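Local coordinates for protein ORF48 (Lactococcus phage TP901-1, PDB 3UH8) that is a structural protein of the phage baseplate, the assembly at the tail end that probably serves in adhesion to the host cell, at residues A[53-58]-A[95-100]; A[8-13]-A[112-117]; A[17-22]-A[118-123]. One frame throughout, in Å; residues are numbered along the deposited sequence.

All three contacts belong to one immunoglobulin-like, all-beta domain. Contacts 2 and 3 share its last strand, residues 112-122, and contact 1 adjoins that strand through strand 92-103, which it joins to strand 49-54. Contacts 1 and 2 therefore lie side by side, their centres about 11 Å apart. There Phe98 O comes 2.7 Å from Thr114 N, and Phe100 N 2.9 Å from Phe112 O. Contact 3 uses the later half of strand 112-122; its centre is about 14 Å from that of contact 1 and about 17 Å from that of contact 2. Ile17 of contact 3 bridges to contact 2, its CD1 lying 3.8 Å from Phe117 CB.

Contact 1 (A[53-58]-A[95-100]); sequences CLMAQE and EAYFSF
The Tyr97 ring receives Cys53 on one face and Met55 at its edge. Cys53 CB sits over that face, offset toward the rim and 3.7 Å from the ring centroid, a CH-pi contact. Its SG approaches the same ring obliquely, 4.4 Å from the centroid, in a sulfur-aromatic contact. Chi1 of -57° swings this sulfur beside the backbone N of Cys53, where it also meets Ser99 CB. Met55 CG lies near the ring plane, so the flexible thioether chain borders the aromatic group without covering it. A small cysteine suits this place, because its CB can settle close against the ring while the polarisable sulfur reaches on toward the serine.

Beneath these side chains the backbones pair antiparallel. Cys53 and Tyr97 form a hydrogen-bonded pair: Cys53 N donates to Tyr97 O at 2.9 Å, and Tyr97 N returns a bond to Cys53 O. Leu54 and Ala96 follow as a non-hydrogen-bonded pair, their CA atoms 4.4 Å apart. Alanine's short side chain fits this close approach; Leu54 CD1 lies beside Ala96 CB and comes 3.7 Å from Glu95 O. One more backbone bond follows, as Met55 N donates to Glu95 O at 2.9 Å; water 1 then links Met55 O to Glu95 N. The side chains of Met55 and Glu95 run alongside each other, pointing the same way, while the Glu95 carboxylate bonds through OE1 to Thr116 OG1.

Within the immunoglobulin-like fold, strand 92-103 is flanked here by strand 49-54 and strand 112-122. Ala96 and Phe98 make backbone bonds to the latter, and Leu54 reaches across to Tyr119. On the face shared with Leu54 and Ala96, Phe98 packs against Val69, Leu79 and Tyr81 of strands 65-73 and 78-82.

Contact 2 (A[8-13]-A[112-117]); sequences LSTTEP and FSTRTF
Phe112 meets Thr10 where the end of strand 2-9 turns past the broken last strand of the immunoglobulin-like domain. Thr10 CG2 touches the edge of the Phe112 ring in its plane, 3.5 Å from CE1, while the ring also stacks on Phe100. The same methyl rests against Ser113 O; threonine suits the spot by presenting this methyl here and its OG1 to Glu38. Thr114 lies opposite Thr10, their CA atoms 4.2 Å apart, and its hydroxyl is engaged by Phe98 N.

Arg115 N then donates to Ser9 O at 3.1 Å. The long Arg115 side chain, bent at chi3 (48°), passes the carbonyls of Thr10 and Thr11 and brings Arg115 NE within 3.0 Å of Glu12 O, with Arg115 NH2 beside Pro13 CB. Ser9 OG accepts Glu12 N at 2.9 Å, which makes the turn beside this arginine an ST motif. Separately, Thr11 OG1 donates to Glu12 OE2.

Phe117 closes the contact on the buried side, where branched Leu8 crosses it at about a right angle. Leu8 CD1 lies over the ring face, 4.0 Å from the centroid, and CD2 is 3.6 Å from Phe117 CB.

Contact 3 (A[17-22]-A[118-123]); sequences IGIVKL and HYIVEK
Val20, Lys21 and Leu22 run parallel to Tyr119-Glu122, and three backbone hydrogen bonds join them: Ile120 N to Val20 O, Leu22 N to Ile120 O at 2.7 Å, and Glu122 N to Leu22 O. This parallel pairing adds strand 21-23 to the last strand of the immunoglobulin-like domain. Before the ladder starts, water 2 replaces direct bonding: it accepts from Val20 N and donates to Gly18 O and to His118 O.

On the inner face, chi1 of -56° sets Leu22 CG anti to its carbonyl carbon, and Leu22 CD1 approaches the Tyr119 ring obliquely, 3.7 Å from Tyr119 CD1. Val20 CB packs 3.9 Å from Tyr119 CB; the tyrosine hydroxyl bonds to Ala87 O. Val20 also packs on His4 and Ile6, and Leu22 on His4; both are buried, which suits their apolar character.

The face of Ile19, Lys21, Ile120 and Glu122 is more exposed and mixes apolar with charged chains. Ile19 CG2 meets Ile120 CG2 at 3.8 Å. Lys21 lays its extended chain across Glu122: the opposite charges, with Lys21 NZ 4.0 Å from Glu122 OE2 and so beyond a salt bridge, probably attract weakly, whereas Lys21 CD comes within 3.4 Å of Glu122 OE2.

Contact 1 (A[53-58]-A[95-100])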
ATOM      1  N   CYS A  53       4.807  -3.291  -0.025  1.00 28.63           N
ATOM      2  CA  CYS A  53       6.227  -3.365  -0.342  1.00 29.24           C
ATOM      3  C   CYS A  53       6.865  -1.985  -0.228  1.00 34.34           C
ATOM      4  O   CYS A  53       6.696  -1.148  -1.115  1.00 33.75           O
ATOM      5  CB  CYS A  53       6.452  -3.988  -1.718  1.00 29.66           C
ATOM      6  SG  CYS A  53       5.741  -5.643  -1.914  1.00 33.64           S
ATOM      7  N   LEU A  54       7.546  -1.735   0.903  1.00 32.12           N
ATOM      8  CA  LEU A  54       8.245  -0.476   1.148  1.00 32.54           C
ATOM      9  C   LEU A  54       9.592  -0.555   0.461  1.00 38.30           C
ATOM     10  O   LEU A  54      10.318  -1.547   0.625  1.00 38.42           O
ATOM     11  CB  LEU A  54       8.403  -0.174   2.655  1.00 32.46           C
ATOM     12  CG  LEU A  54       9.294   1.030   3.045  1.00 36.77           C
ATOM     13  CD1 LEU A  54       8.636   2.370   2.706  1.00 36.75           C
ATOM     14  CD2 LEU A  54       9.664   0.979   4.501  1.00 38.50           C
ATOM     15  N   MET A  55       9.966   0.464  -0.307  1.00 36.08           N
ATOM     16  CA  MET A  55      11.221   0.446  -1.013  1.00 36.42           C
ATOM     17  C   MET A  55      12.398   1.027  -0.227  1.00 41.54           C
ATOM     18  O   MET A  55      12.252   2.031   0.469  1.00 40.55           O
ATOM     19  CB  MET A  55      11.070   1.103  -2.378  1.00 38.84           C
ATOM     20  CG  MET A  55      10.379   0.216  -3.392  1.00 42.54           C
ATOM     21  SD  MET A  55      10.214   0.971  -5.016  1.00 46.85           S
ATOM     22  CE  MET A  55      11.881   0.772  -5.645  1.00 43.58           C
ATOM     23  N   ALA A  56      13.516   0.308  -0.300  1.00 39.95           N
ATOM     24  CA  ALA A  56      14.767   0.738   0.333  1.00 40.63           C
ATOM     25  C   ALA A  56      15.361   1.853  -0.512  1.00 46.57           C
ATOM     26  O   ALA A  56      15.447   1.744  -1.741  1.00 46.44           O
ATOM     27  CB  ALA A  56      15.747  -0.419   0.411  1.00 41.40           C
ATOM     28  N   GLN A  57      15.758   2.939   0.156  1.00 44.59           N
ATOM     29  CA  GLN A  57      16.400   4.072  -0.498  1.00 45.09           C
ATOM     30  C   GLN A  57      17.913   3.912  -0.396  1.00 49.77           C
ATOM     31  O   GLN A  57      18.414   3.200   0.478  1.00 49.38           O
ATOM     32  CB  GLN A  57      15.895   5.434   0.036  1.00 46.55           C
ATOM     33  CG  GLN A  57      16.172   5.747   1.514  1.00 63.82           C
ATOM     34  CD  GLN A  57      15.352   4.959   2.519  1.00 85.33           C
ATOM     35  OE1 GLN A  57      14.373   4.275   2.190  1.00 81.53           O
ATOM     36  NE2 GLN A  57      15.771   5.001   3.773  1.00 77.88           N
ATOM     37  N   GLU A  58      18.621   4.542  -1.327  1.00 46.91           N
ATOM     38  CA  GLU A  58      20.068   4.518  -1.488  1.00 85.66           C
ATOM     39  C   GLU A  58      20.847   5.181  -0.340  1.00117.62           C
ATOM     40  O   GLU A  58      20.874   6.403  -0.201  1.00 79.99           O
ATOM     41  CB  GLU A  58      20.459   5.045  -2.893  1.00 87.16           C
ATOM     42  CG  GLU A  58      20.055   6.482  -3.246  1.00 98.15           C
ATOM     43  CD  GLU A  58      18.598   6.931  -3.254  1.00120.42           C
ATOM     44  OE1 GLU A  58      17.685   6.073  -3.201  1.00115.84           O
ATOM     45  OE2 GLU A  58      18.373   8.160  -3.329  1.00114.67           O
ATOM     46  N   GLU A  95       8.826   5.838  -0.448  1.00 24.47           N
ATOM     47  CA  GLU A  95       8.313   5.290  -1.701  1.00 24.13           C
ATOM     48  C   GLU A  95       7.915   3.833  -1.478  1.00 27.87           C
ATOM     49  O   GLU A  95       8.710   3.053  -0.949  1.00 27.39           O
ATOM     50  CB  GLU A  95       9.364   5.420  -2.818  1.00 25.45           C
ATOM     51  CG  GLU A  95       8.887   4.945  -4.184  1.00 36.15           C
ATOM     52  CD  GLU A  95       9.771   5.281  -5.372  1.00 53.09           C
ATOM     53  OE1 GLU A  95       9.449   4.818  -6.490  1.00 45.30           O
ATOM     54  OE2 GLU A  95      10.767   6.022  -5.200  1.00 46.56           O
ATOM     55  N   ALA A  96       6.675   3.476  -1.859  1.00 24.68           N
ATOM     56  CA  ALA A  96       6.136   2.122  -1.694  1.00 24.44           C
ATOM     57  C   ALA A  96       5.177   1.725  -2.819  1.00 28.02           C
ATOM     58  O   ALA A  96       4.810   2.567  -3.640  1.00 27.39           O
ATOM     59  CB  ALA A  96       5.442   1.999  -0.342  1.00 25.16           C
ATOM     60  N   TYR A  97       4.782   0.435  -2.855  1.00 24.47           N
ATOM     61  CA  TYR A  97       3.840  -0.124  -3.828  1.00 24.05           C
ATOM     62  C   TYR A  97       3.107  -1.351  -3.259  1.00 27.50           C
ATOM     63  O   TYR A  97       3.596  -1.980  -2.321  1.00 26.75           O
ATOM     64  CB  TYR A  97       4.534  -0.435  -5.177  1.00 24.98           C
ATOM     65  CG  TYR A  97       5.360  -1.704  -5.204  1.00 26.26           C
ATOM     66  CD1 TYR A  97       4.826  -2.896  -5.686  1.00 28.05           C
ATOM     67  CD2 TYR A  97       6.693  -1.703  -4.797  1.00 26.88           C
ATOM     68  CE1 TYR A  97       5.584  -4.064  -5.728  1.00 28.51           C
ATOM     69  CE2 TYR A  97       7.467  -2.862  -4.854  1.00 27.74           C
ATOM     70  CZ  TYR A  97       6.904  -4.044  -5.311  1.00 35.20           C
ATOM     71  OH  TYR A  97       7.634  -5.202  -5.360  1.00 36.09           O
ATOM     72  N   PHE A  98       1.945  -1.693  -3.842  1.00 24.23           N
ATOM     73  CA  PHE A  98       1.167  -2.859  -3.431  1.00 23.92           C
ATOM     74  C   PHE A  98       1.276  -3.979  -4.452  1.00 28.53           C
ATOM     75  O   PHE A  98       1.030  -3.756  -5.635  1.00 28.05           O
ATOM     76  CB  PHE A  98      -0.300  -2.501  -3.151  1.00 25.50           C
ATOM     77  CG  PHE A  98      -0.494  -1.674  -1.904  1.00 26.64           C
ATOM     78  CD1 PHE A  98      -0.460  -2.267  -0.645  1.00 29.39           C
ATOM     79  CD2 PHE A  98      -0.692  -0.306  -1.981  1.00 28.49           C
ATOM     80  CE1 PHE A  98      -0.612  -1.498   0.511  1.00 30.32           C
ATOM     81  CE2 PHE A  98      -0.858   0.463  -0.825  1.00 31.22           C
ATOM     82  CZ  PHE A  98      -0.815  -0.139   0.415  1.00 29.30           C
ATOM     83  N   SER A  99       1.665  -5.175  -3.989  1.00 26.18           N
ATOM     84  CA  SER A  99       1.823  -6.379  -4.802  1.00 26.56           C
ATOM     85  C   SER A  99       0.739  -7.390  -4.419  1.00 31.88           C
ATOM     86  O   SER A  99       0.525  -7.642  -3.233  1.00 31.67           O
ATOM     87  CB  SER A  99       3.215  -6.968  -4.602  1.00 30.03           C
ATOM     88  OG  SER A  99       3.348  -8.248  -5.198  1.00 37.88           O
ATOM     89  N   PHE A 100       0.048  -7.951  -5.424  1.00 29.31           N
ATOM     90  CA  PHE A 100      -1.046  -8.905  -5.229  1.00 29.36           C
ATOM     91  C   PHE A 100      -0.569 -10.294  -5.594  1.00 35.39           C
ATOM     92  O   PHE A 100      -0.115 -10.519  -6.719  1.00 35.11           O
ATOM     93  CB  PHE A 100      -2.296  -8.467  -6.012  1.00 30.89           C
ATOM     94  CG  PHE A 100      -2.774  -7.084  -5.622  1.00 32.20           C
ATOM     95  CD1 PHE A 100      -2.211  -5.947  -6.194  1.00 34.89           C
ATOM     96  CD2 PHE A 100      -3.755  -6.918  -4.652  1.00 34.00           C
ATOM     97  CE1 PHE A 100      -2.631  -4.672  -5.811  1.00 35.63           C
ATOM     98  CE2 PHE A 100      -4.181  -5.639  -4.276  1.00 36.72           C
ATOM     99  CZ  PHE A 100      -3.605  -4.527  -4.851  1.00 34.89           C
TER
HETATM  100  O   HOH W   1      11.351   4.563   0.474  1.00 33.90           O

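Contact 2 (A[8-13]-A[112-117])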
ATOM      1  N   LEU A   8      -5.016   4.190  -6.064  1.00 30.42           N
ATOM      2  CA  LEU A   8      -3.794   3.733  -6.727  1.00 30.61           C
ATOM      3  C   LEU A   8      -4.055   2.957  -8.003  1.00 35.36           C
ATOM      4  O   LEU A   8      -4.902   2.063  -8.025  1.00 34.68           O
ATOM      5  CB  LEU A   8      -2.898   2.930  -5.767  1.00 30.70           C
ATOM      6  CG  LEU A   8      -2.384   3.689  -4.544  1.00 35.45           C
ATOM      7  CD1 LEU A   8      -1.796   2.749  -3.535  1.00 35.38           C
ATOM      8  CD2 LEU A   8      -1.378   4.763  -4.931  1.00 37.46           C
ATOM      9  N   SER A   9      -3.303   3.294  -9.063  1.00 32.71           N
ATOM     10  CA  SER A   9      -3.410   2.681 -10.382  1.00 33.01           C
ATOM     11  C   SER A   9      -2.302   1.662 -10.673  1.00 37.81           C
ATOM     12  O   SER A   9      -1.190   1.779 -10.148  1.00 36.95           O
ATOM     13  CB  SER A   9      -3.446   3.751 -11.467  1.00 36.56           C
ATOM     14  OG  SER A   9      -3.603   3.181 -12.755  1.00 45.39           O
ATOM     15  N   THR A  10      -2.620   0.672 -11.524  1.00 35.35           N
ATOM     16  CA  THR A  10      -1.691  -0.376 -11.964  1.00 35.72           C
ATOM     17  C   THR A  10      -1.159  -0.047 -13.362  1.00 40.58           C
ATOM     18  O   THR A  10      -0.075  -0.497 -13.741  1.00 39.99           O
ATOM     19  CB  THR A  10      -2.361  -1.757 -11.931  1.00 43.92           C
ATOM     20  OG1 THR A  10      -3.444  -1.783 -12.863  1.00 43.98           O
ATOM     21  CG2 THR A  10      -2.850  -2.144 -10.543  1.00 42.80           C
ATOM     22  N   THR A  11      -1.943   0.730 -14.118  1.00 38.48           N
ATOM     23  CA  THR A  11      -1.631   1.183 -15.470  1.00 38.79           C
ATOM     24  C   THR A  11      -0.966   2.562 -15.452  1.00 44.39           C
ATOM     25  O   THR A  11       0.069   2.753 -16.087  1.00 44.26           O
ATOM     26  CB  THR A  11      -2.921   1.228 -16.324  1.00 44.64           C
ATOM     27  OG1 THR A  11      -3.852   2.113 -15.701  1.00 43.12           O
ATOM     28  CG2 THR A  11      -3.567  -0.136 -16.524  1.00 43.19           C
ATOM     29  N   GLU A  12      -1.553   3.542 -14.740  1.00 41.62           N
ATOM     30  CA  GLU A  12      -1.101   4.941 -14.683  1.00 41.86           C
ATOM     31  C   GLU A  12      -0.118   5.313 -13.547  1.00 46.48           C
ATOM     32  O   GLU A  12      -0.105   4.651 -12.519  1.00 46.19           O
ATOM     33  CB  GLU A  12      -2.323   5.793 -14.507  1.00 43.32           C
ATOM     34  CG  GLU A  12      -2.780   6.456 -15.757  1.00 55.14           C
ATOM     35  CD  GLU A  12      -4.124   5.943 -16.154  1.00 79.04           C
ATOM     36  OE1 GLU A  12      -5.111   6.669 -15.897  1.00 75.13           O
ATOM     37  OE2 GLU A  12      -4.195   4.768 -16.586  1.00 73.77           O
ATOM     38  N   PRO A  13       0.607   6.451 -13.660  1.00 43.63           N
ATOM     39  CA  PRO A  13       1.491   6.878 -12.570  1.00 43.31           C
ATOM     40  C   PRO A  13       0.713   7.274 -11.336  1.00 46.53           C
ATOM     41  O   PRO A  13      -0.437   7.746 -11.447  1.00 46.18           O
ATOM     42  CB  PRO A  13       2.164   8.098 -13.166  1.00 45.17           C
ATOM     43  CG  PRO A  13       1.142   8.605 -14.144  1.00 49.60           C
ATOM     44  CD  PRO A  13       0.509   7.431 -14.763  1.00 45.24           C
ATOM     45  N   PHE A 112       0.143  -9.547 -10.192  1.00 40.60           N
ATOM     46  CA  PHE A 112       0.224  -8.150 -10.635  1.00 39.89           C
ATOM     47  C   PHE A 112       0.498  -7.227  -9.436  1.00 42.79           C
ATOM     48  O   PHE A 112       0.372  -7.651  -8.283  1.00 42.47           O
ATOM     49  CB  PHE A 112      -1.051  -7.710 -11.394  1.00 41.60           C
ATOM     50  CG  PHE A 112      -2.202  -7.253 -10.531  1.00 43.03           C
ATOM     51  CD1 PHE A 112      -2.493  -5.900 -10.391  1.00 46.09           C
ATOM     52  CD2 PHE A 112      -2.994  -8.171  -9.856  1.00 45.11           C
ATOM     53  CE1 PHE A 112      -3.551  -5.478  -9.583  1.00 46.90           C
ATOM     54  CE2 PHE A 112      -4.060  -7.746  -9.058  1.00 47.89           C
ATOM     55  CZ  PHE A 112      -4.324  -6.402  -8.920  1.00 46.01           C
ATOM     56  N   SER A 113       0.832  -5.957  -9.711  1.00 38.25           N
ATOM     57  CA  SER A 113       1.111  -4.965  -8.676  1.00 37.54           C
ATOM     58  C   SER A 113       0.694  -3.564  -9.090  1.00 39.61           C
ATOM     59  O   SER A 113       0.460  -3.312 -10.276  1.00 39.03           O
ATOM     60  CB  SER A 113       2.596  -4.973  -8.318  1.00 41.00           C
ATOM     61  OG  SER A 113       3.418  -4.783  -9.459  1.00 49.41           O
ATOM     62  N   THR A 114       0.602  -2.653  -8.109  1.00 35.10           N
ATOM     63  CA  THR A 114       0.300  -1.247  -8.361  1.00 34.37           C
ATOM     64  C   THR A 114       1.617  -0.577  -8.739  1.00 37.40           C
ATOM     65  O   THR A 114       2.696  -1.147  -8.542  1.00 36.86           O
ATOM     66  CB  THR A 114      -0.274  -0.540  -7.101  1.00 41.06           C
ATOM     67  OG1 THR A 114       0.734  -0.445  -6.090  1.00 38.82           O
ATOM     68  CG2 THR A 114      -1.537  -1.194  -6.556  1.00 39.84           C
ATOM     69  N   ARG A 115       1.533   0.647  -9.238  1.00 33.53           N
ATOM     70  CA  ARG A 115       2.724   1.412  -9.555  1.00 33.02           C
ATOM     71  C   ARG A 115       3.140   2.135  -8.289  1.00 35.32           C
ATOM     72  O   ARG A 115       2.308   2.293  -7.389  1.00 35.10           O
ATOM     73  CB  ARG A 115       2.443   2.357 -10.713  1.00 34.02           C
ATOM     74  CG  ARG A 115       2.367   1.568 -12.015  1.00 46.21           C
ATOM     75  CD  ARG A 115       1.910   2.383 -13.199  1.00 58.72           C
ATOM     76  NE  ARG A 115       2.634   3.649 -13.306  1.00 70.51           N
ATOM     77  CZ  ARG A 115       3.538   3.922 -14.239  1.00 87.03           C
ATOM     78  NH1 ARG A 115       3.825   3.029 -15.177  1.00 75.44           N
ATOM     79  NH2 ARG A 115       4.144   5.102 -14.257  1.00 74.54           N
ATOM     80  N   THR A 116       4.429   2.509  -8.172  1.00 30.17           N
ATOM     81  CA  THR A 116       4.928   3.178  -6.967  1.00 29.13           C
ATOM     82  C   THR A 116       4.215   4.491  -6.674  1.00 30.94           C
ATOM     83  O   THR A 116       3.743   5.173  -7.585  1.00 30.65           O
ATOM     84  CB  THR A 116       6.458   3.358  -6.965  1.00 36.37           C
ATOM     85  OG1 THR A 116       6.848   4.262  -7.997  1.00 36.02           O
ATOM     86  CG2 THR A 116       7.218   2.048  -7.059  1.00 34.60           C
ATOM     87  N   PHE A 117       4.114   4.810  -5.389  1.00 25.82           N
ATOM     88  CA  PHE A 117       3.522   6.032  -4.875  1.00 24.73           C
ATOM     89  C   PHE A 117       4.373   6.487  -3.706  1.00 28.06           C
ATOM     90  O   PHE A 117       5.148   5.697  -3.153  1.00 27.39           O
ATOM     91  CB  PHE A 117       2.061   5.804  -4.446  1.00 26.20           C
ATOM     92  CG  PHE A 117       1.859   4.981  -3.194  1.00 27.40           C
ATOM     93  CD1 PHE A 117       1.818   3.594  -3.255  1.00 30.08           C
ATOM     94  CD2 PHE A 117       1.675   5.593  -1.959  1.00 29.21           C
ATOM     95  CE1 PHE A 117       1.634   2.832  -2.095  1.00 30.87           C
ATOM     96  CE2 PHE A 117       1.490   4.832  -0.802  1.00 31.88           C
ATOM     97  CZ  PHE A 117       1.467   3.456  -0.878  1.00 29.97           C
TER

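Contact 3 (A[17-22]-A[118-123])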
ATOM      1  N   ILE A  17      -1.865  11.514  -6.660  1.00 37.64           N
ATOM      2  CA  ILE A  17      -2.625  11.114  -5.460  1.00 36.72           C
ATOM      3  C   ILE A  17      -2.568  12.158  -4.335  1.00 39.58           C
ATOM      4  O   ILE A  17      -1.688  13.024  -4.342  1.00 39.05           O
ATOM      5  CB  ILE A  17      -2.176   9.707  -4.949  1.00 39.69           C
ATOM      6  CG1 ILE A  17      -0.726   9.729  -4.385  1.00 39.92           C
ATOM      7  CG2 ILE A  17      -2.364   8.635  -6.029  1.00 40.36           C
ATOM      8  CD1 ILE A  17      -0.339   8.602  -3.464  1.00 46.20           C
ATOM      9  N   GLY A  18      -3.487  12.038  -3.374  1.00 35.63           N
ATOM     10  CA  GLY A  18      -3.535  12.891  -2.189  1.00 34.93           C
ATOM     11  C   GLY A  18      -2.298  12.680  -1.338  1.00 37.79           C
ATOM     12  O   GLY A  18      -1.751  11.573  -1.307  1.00 37.44           O
ATOM     13  N   ILE A  19      -1.815  13.747  -0.689  1.00 33.27           N
ATOM     14  CA  ILE A  19      -0.596  13.674   0.116  1.00 32.55           C
ATOM     15  C   ILE A  19      -0.823  13.033   1.489  1.00 35.03           C
ATOM     16  O   ILE A  19      -1.468  13.627   2.355  1.00 34.33           O
ATOM     17  CB  ILE A  19       0.197  15.016   0.141  1.00 35.67           C
ATOM     18  CG1 ILE A  19       0.526  15.473  -1.307  1.00 36.22           C
ATOM     19  CG2 ILE A  19       1.476  14.885   0.988  1.00 36.15           C
ATOM     20  CD1 ILE A  19       1.078  16.886  -1.473  1.00 43.66           C
ATOM     21  N   VAL A  20      -0.294  11.807   1.665  1.00 30.93           N
ATOM     22  CA  VAL A  20      -0.382  11.036   2.907  1.00 30.38           C
ATOM     23  C   VAL A  20       0.725  11.512   3.846  1.00 33.19           C
ATOM     24  O   VAL A  20       1.903  11.377   3.516  1.00 32.53           O
ATOM     25  CB  VAL A  20      -0.331   9.500   2.659  1.00 34.30           C
ATOM     26  CG1 VAL A  20      -0.227   8.718   3.969  1.00 33.99           C
ATOM     27  CG2 VAL A  20      -1.539   9.033   1.855  1.00 34.12           C
ATOM     28  N   LYS A  21       0.342  12.073   5.004  1.00 29.48           N
ATOM     29  CA  LYS A  21       1.285  12.573   6.004  1.00 29.17           C
ATOM     30  C   LYS A  21       1.157  11.802   7.315  1.00 32.20           C
ATOM     31  O   LYS A  21       0.229  12.039   8.094  1.00 32.06           O
ATOM     32  CB  LYS A  21       1.136  14.089   6.213  1.00 31.83           C
ATOM     33  CG  LYS A  21       1.537  14.908   4.997  1.00 46.79           C
ATOM     34  CD  LYS A  21       1.391  16.394   5.235  1.00 56.89           C
ATOM     35  CE  LYS A  21       1.920  17.186   4.067  1.00 68.98           C
ATOM     36  NZ  LYS A  21       1.786  18.647   4.289  1.00 79.66           N
ATOM     37  N   LEU A  22       2.078  10.854   7.535  1.00 27.80           N
ATOM     38  CA  LEU A  22       2.095  10.013   8.732  1.00 27.38           C
ATOM     39  C   LEU A  22       2.970  10.610   9.841  1.00 31.58           C
ATOM     40  O   LEU A  22       3.791  11.489   9.575  1.00 30.43           O
ATOM     41  CB  LEU A  22       2.529   8.570   8.392  1.00 27.19           C
ATOM     42  CG  LEU A  22       1.736   7.806   7.314  1.00 31.49           C
ATOM     43  CD1 LEU A  22       2.335   6.437   7.069  1.00 31.50           C
ATOM     44  CD2 LEU A  22       0.271   7.647   7.688  1.00 33.81           C
ATOM     45  N   HIS A 118       4.211   7.745  -3.313  1.00 24.71           N
ATOM     46  CA  HIS A 118       4.960   8.292  -2.202  1.00 24.35           C
ATOM     47  C   HIS A 118       4.068   8.700  -1.055  1.00 27.96           C
ATOM     48  O   HIS A 118       2.920   9.091  -1.265  1.00 27.58           O
ATOM     49  CB  HIS A 118       5.801   9.485  -2.658  1.00 25.11           C
ATOM     50  CG  HIS A 118       6.952   9.119  -3.544  1.00 28.60           C
ATOM     51  ND1 HIS A 118       6.803   9.039  -4.918  1.00 30.44           N
ATOM     52  CD2 HIS A 118       8.244   8.870  -3.229  1.00 30.36           C
ATOM     53  CE1 HIS A 118       7.999   8.724  -5.389  1.00 29.84           C
ATOM     54  NE2 HIS A 118       8.899   8.615  -4.410  1.00 30.10           N
ATOM     55  N   TYR A 119       4.614   8.617   0.163  1.00 24.44           N
ATOM     56  CA  TYR A 119       3.980   9.060   1.397  1.00 24.13           C
ATOM     57  C   TYR A 119       5.037   9.723   2.272  1.00 29.59           C
ATOM     58  O   TYR A 119       6.223   9.397   2.161  1.00 29.50           O
ATOM     59  CB  TYR A 119       3.213   7.929   2.115  1.00 24.55           C
ATOM     60  CG  TYR A 119       4.065   6.860   2.765  1.00 24.89           C
ATOM     61  CD1 TYR A 119       4.434   6.951   4.103  1.00 26.70           C
ATOM     62  CD2 TYR A 119       4.431   5.713   2.065  1.00 25.09           C
ATOM     63  CE1 TYR A 119       5.187   5.952   4.719  1.00 26.86           C
ATOM     64  CE2 TYR A 119       5.180   4.703   2.671  1.00 25.59           C
ATOM     65  CZ  TYR A 119       5.554   4.827   4.000  1.00 31.41           C
ATOM     66  OH  TYR A 119       6.308   3.853   4.600  1.00 31.00           O
ATOM     67  N   ILE A 120       4.623  10.671   3.113  1.00 27.29           N
ATOM     68  CA  ILE A 120       5.556  11.393   3.975  1.00 27.58           C
ATOM     69  C   ILE A 120       5.412  11.049   5.451  1.00 31.93           C
ATOM     70  O   ILE A 120       4.311  11.117   5.992  1.00 31.43           O
ATOM     71  CB  ILE A 120       5.634  12.931   3.661  1.00 30.98           C
ATOM     72  CG1 ILE A 120       6.085  13.777   4.873  1.00 31.53           C
ATOM     73  CG2 ILE A 120       4.344  13.483   3.055  1.00 31.86           C
ATOM     74  CD1 ILE A 120       7.165  14.763   4.579  1.00 39.91           C
ATOM     75  N   VAL A 121       6.527  10.671   6.094  1.00 29.08           N
ATOM     76  CA  VAL A 121       6.534  10.422   7.526  1.00 28.99           C
ATOM     77  C   VAL A 121       7.092  11.688   8.161  1.00 33.20           C
ATOM     78  O   VAL A 121       8.211  12.102   7.853  1.00 32.91           O
ATOM     79  CB  VAL A 121       7.290   9.152   7.992  1.00 33.00           C
ATOM     80  CG1 VAL A 121       7.187   8.997   9.509  1.00 32.76           C
ATOM     81  CG2 VAL A 121       6.755   7.902   7.304  1.00 32.89           C
ATOM     82  N   GLU A 122       6.274  12.330   8.992  1.00 30.13           N
ATOM     83  CA  GLU A 122       6.631  13.560   9.691  1.00 30.22           C
ATOM     84  C   GLU A 122       6.940  13.281  11.153  1.00 34.53           C
ATOM     85  O   GLU A 122       6.562  12.238  11.689  1.00 33.99           O
ATOM     86  CB  GLU A 122       5.504  14.597   9.569  1.00 31.70           C
ATOM     87  CG  GLU A 122       5.456  15.270   8.208  1.00 43.57           C
ATOM     88  CD  GLU A 122       4.327  16.251   7.953  1.00 66.82           C
ATOM     89  OE1 GLU A 122       3.442  16.404   8.826  1.00 65.27           O
ATOM     90  OE2 GLU A 122       4.328  16.867   6.864  1.00 61.01           O
ATOM     91  N   LYS A 123       7.643  14.225  11.793  1.00 31.43           N
ATOM     92  CA  LYS A 123       8.021  14.164  13.198  1.00 67.32           C
ATOM     93  C   LYS A 123       7.985  15.576  13.783  1.00101.53           C
ATOM     94  O   LYS A 123       8.557  16.501  13.208  1.00 63.46           O
ATOM     95  CB  LYS A 123       9.415  13.541  13.353  1.00 69.94           C
ATOM     96  CG  LYS A 123       9.820  13.332  14.797  1.00 85.63           C
ATOM     97  CD  LYS A 123      11.276  12.961  14.913  1.00 96.73           C
ATOM     98  CE  LYS A 123      11.712  12.806  16.349  1.00109.51           C
ATOM     99  NZ  LYS A 123      11.100  11.626  17.012  1.00119.57           N
TER
HETATM  100  O   HOH W   2       0.846  10.614  -0.609  1.00 31.24           O